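Mevalonate diphosphate decarboxylase (Legionella pneumophila, PDB 3LTO) probably catalyses the ATP-dependent decarboxylation of mevalonate diphosphate to isopentenyl diphosphate, a step in isoprenoid biosynthesis. Local coordinates at residues 38-43 / 98-103. Sequence-based numbering, arbitrary orientation.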
loop_
_atom_site.group_PDB
_atom_site.type_symbol
_atom_site.label_atom_id
_atom_site.label_comp_id
_atom_site.label_asym_id
_atom_site.label_seq_id
_atom_site.Cartn_x
_atom_site.Cartn_y
_atom_site.Cartn_z
ATOM N N ASN A 38 -25.896 -9.226 3.692
ATOM C CA ASN A 38 -27.342 -9.051 3.628
ATOM C C ASN A 38 -27.771 -7.581 3.648
ATOM O O ASN A 38 -28.835 -7.244 3.148
ATOM C CB ASN A 38 -28.005 -9.823 4.770
ATOM C CG ASN A 38 -27.786 -11.325 4.653
ATOM O OD1 ASN A 38 -28.367 -11.985 3.790
ATOM N ND2 ASN A 38 -26.930 -11.868 5.515
ATOM N N LEU A 39 -26.946 -6.712 4.223
ATOM C CA LEU A 39 -27.257 -5.290 4.263
ATOM C C LEU A 39 -26.620 -4.697 3.015
ATOM O O LEU A 39 -25.398 -4.735 2.850
ATOM C CB LEU A 39 -26.682 -4.648 5.531
ATOM C CG LEU A 39 -27.153 -5.207 6.882
ATOM C CD1 LEU A 39 -26.476 -4.438 8.019
ATOM C CD2 LEU A 39 -28.671 -5.099 7.004
ATOM N N LEU A 40 -27.452 -4.154 2.131
ATOM C CA LEU A 40 -26.968 -3.609 0.868
ATOM C C LEU A 40 -27.384 -2.177 0.561
ATOM O O LEU A 40 -28.463 -1.730 0.938
ATOM C CB LEU A 40 -27.449 -4.493 -0.298
ATOM C CG LEU A 40 -27.039 -5.967 -0.400
ATOM C CD1 LEU A 40 -27.920 -6.681 -1.419
ATOM C CD2 LEU A 40 -25.576 -6.066 -0.799
ATOM N N SER A 41 -26.507 -1.469 -0.138
ATOM C CA SER A 41 -26.788 -0.116 -0.582
ATOM C C SER A 41 -26.876 -0.274 -2.085
ATOM O O SER A 41 -26.197 -1.124 -2.660
ATOM C CB SER A 41 -25.649 0.844 -0.225
ATOM O OG SER A 41 -25.782 1.315 1.102
ATOM N N SER A 42 -27.718 0.524 -2.721
ATOM C CA SER A 42 -27.876 0.441 -4.163
ATOM C C SER A 42 -27.752 1.807 -4.796
ATOM O O SER A 42 -28.147 2.809 -4.213
ATOM C CB SER A 42 -29.238 -0.160 -4.510
ATOM O OG SER A 42 -29.306 -1.510 -4.085
ATOM N N VAL A 43 -27.189 1.841 -5.994
ATOM C CA VAL A 43 -27.045 3.095 -6.709
ATOM C C VAL A 43 -27.452 2.938 -8.156
ATOM O O VAL A 43 -26.974 2.057 -8.862
ATOM C CB VAL A 43 -25.604 3.623 -6.668
ATOM C CG1 VAL A 43 -25.477 4.845 -7.570
ATOM C CG2 VAL A 43 -25.227 3.983 -5.246
ATOM N N SER A 98 -30.055 4.061 -2.470
ATOM C CA SER A 98 -31.022 3.445 -1.578
ATOM C C SER A 98 -30.360 2.353 -0.741
ATOM O O SER A 98 -29.262 1.896 -1.066
ATOM C CB SER A 98 -32.155 2.845 -2.407
ATOM O OG SER A 98 -33.115 2.237 -1.573
ATOM N N ASN A 99 -31.024 1.945 0.339
ATOM C CA ASN A 99 -30.515 0.888 1.212
ATOM C C ASN A 99 -31.632 -0.118 1.412
ATOM O O ASN A 99 -32.803 0.206 1.207
ATOM C CB ASN A 99 -30.132 1.432 2.590
ATOM C CG ASN A 99 -29.108 2.532 2.520
ATOM O OD1 ASN A 99 -28.045 2.375 1.919
ATOM N ND2 ASN A 99 -29.419 3.659 3.142
ATOM N N ASN A 100 -31.284 -1.336 1.812
ATOM C CA ASN A 100 -32.313 -2.333 2.050
ATOM C C ASN A 100 -32.567 -2.419 3.546
ATOM O O ASN A 100 -33.294 -3.293 4.020
ATOM C CB ASN A 100 -31.915 -3.697 1.475
ATOM C CG ASN A 100 -30.765 -4.335 2.209
ATOM O OD1 ASN A 100 -30.154 -3.728 3.086
ATOM N ND2 ASN A 100 -30.461 -5.579 1.850
ATOM N N PHE A 101 -31.944 -1.506 4.287
ATOM C CA PHE A 101 -32.146 -1.441 5.722
ATOM C C PHE A 101 -32.835 -0.129 6.075
ATOM O O PHE A 101 -32.570 0.909 5.464
ATOM C CB PHE A 101 -30.832 -1.600 6.510
ATOM C CG PHE A 101 -29.632 -0.951 5.883
ATOM C CD1 PHE A 101 -29.042 -1.491 4.741
ATOM C CD2 PHE A 101 -29.035 0.157 6.484
ATOM C CE1 PHE A 101 -27.869 -0.941 4.211
ATOM C CE2 PHE A 101 -27.864 0.713 5.960
ATOM C CZ PHE A 101 -27.281 0.160 4.822
ATOM N N PRO A 102 -33.737 -0.167 7.070
ATOM C CA PRO A 102 -34.511 0.980 7.551
ATOM C C PRO A 102 -33.703 2.204 7.955
ATOM O O PRO A 102 -32.543 2.103 8.352
ATOM C CB PRO A 102 -35.289 0.397 8.727
ATOM C CG PRO A 102 -34.341 -0.623 9.264
ATOM C CD PRO A 102 -33.879 -1.305 7.996
ATOM N N HIS A 103 -34.338 3.364 7.848
ATOM C CA HIS A 103 -33.703 4.621 8.213
ATOM C C HIS A 103 -33.698 4.692 9.743
ATOM O O HIS A 103 -32.726 5.134 10.360
ATOM C CB HIS A 103 -34.502 5.788 7.633
ATOM C CG HIS A 103 -33.757 7.085 7.619
ATOM N ND1 HIS A 103 -33.261 7.670 8.764
ATOM C CD2 HIS A 103 -33.421 7.908 6.598
ATOM C CE1 HIS A 103 -32.652 8.800 8.449
ATOM N NE2 HIS A 103 -32.735 8.967 7.140
#
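The carbonyl O of Leu40 is approached by three groups of the facing segment: Asn100 N donates a hydrogen bond to Leu40 O at 3.0 Å, Asn99 CA makes a CA-H...O contact with it, and Phe101 CE1 comes to 3.4 Å from Leu40 O. The carboxamide of Asn100 holds the backbone of 38-43 by both of its polar atoms. Asn100 ND2 donates to Asn38 O at 2.7 Å, lying in that carbonyl's plane, with the bond also close to the amide plane of Asn100. Asn100 OD1 in turn accepts a hydrogen bond from Leu40 N at 2.9 Å; the bond is nearly straight at hydrogen (165°), but the donor stands 50° out of the side-chain carbonyl plane, off the lone pairs. With chi1 at 69°, CG sits between the backbone N and carbonyl carbon of Asn100, which carries the amide across to the corner that the chain turns at residues 38 and 39.

Ser41 and Asn99 form a non-hydrogen-bonded pair, and Ser42 with Ser98 a hydrogen-bonded one, in which Ser42 N meets Ser98 O at 2.6 Å and Ser98 N meets Ser42 O at 2.9 Å.

From the loop after strand 93-99 the Phe101 ring folds back over the strand's last residue, with CB of Asn99 over the centre of one face. Phe101 CD1 comes within 4.0 Å of Leu39 CB, the two side chains crossing at about a right angle. Helix 110-129 packs on the face that carries Ser41 and Asn99: Phe101 touches Ser112, whose hydroxyl is hydrogen-bonded to that of Ser41. Ser42 points to the other face, where its OG bonds Gln6 of strand 2-12.

Here an antiparallel ladder between strands 31-47 and 93-99 ends in an asparagine side chain bridging to the backbone, within the mixed sheet of the N-terminal domain of a GHMP-type fold.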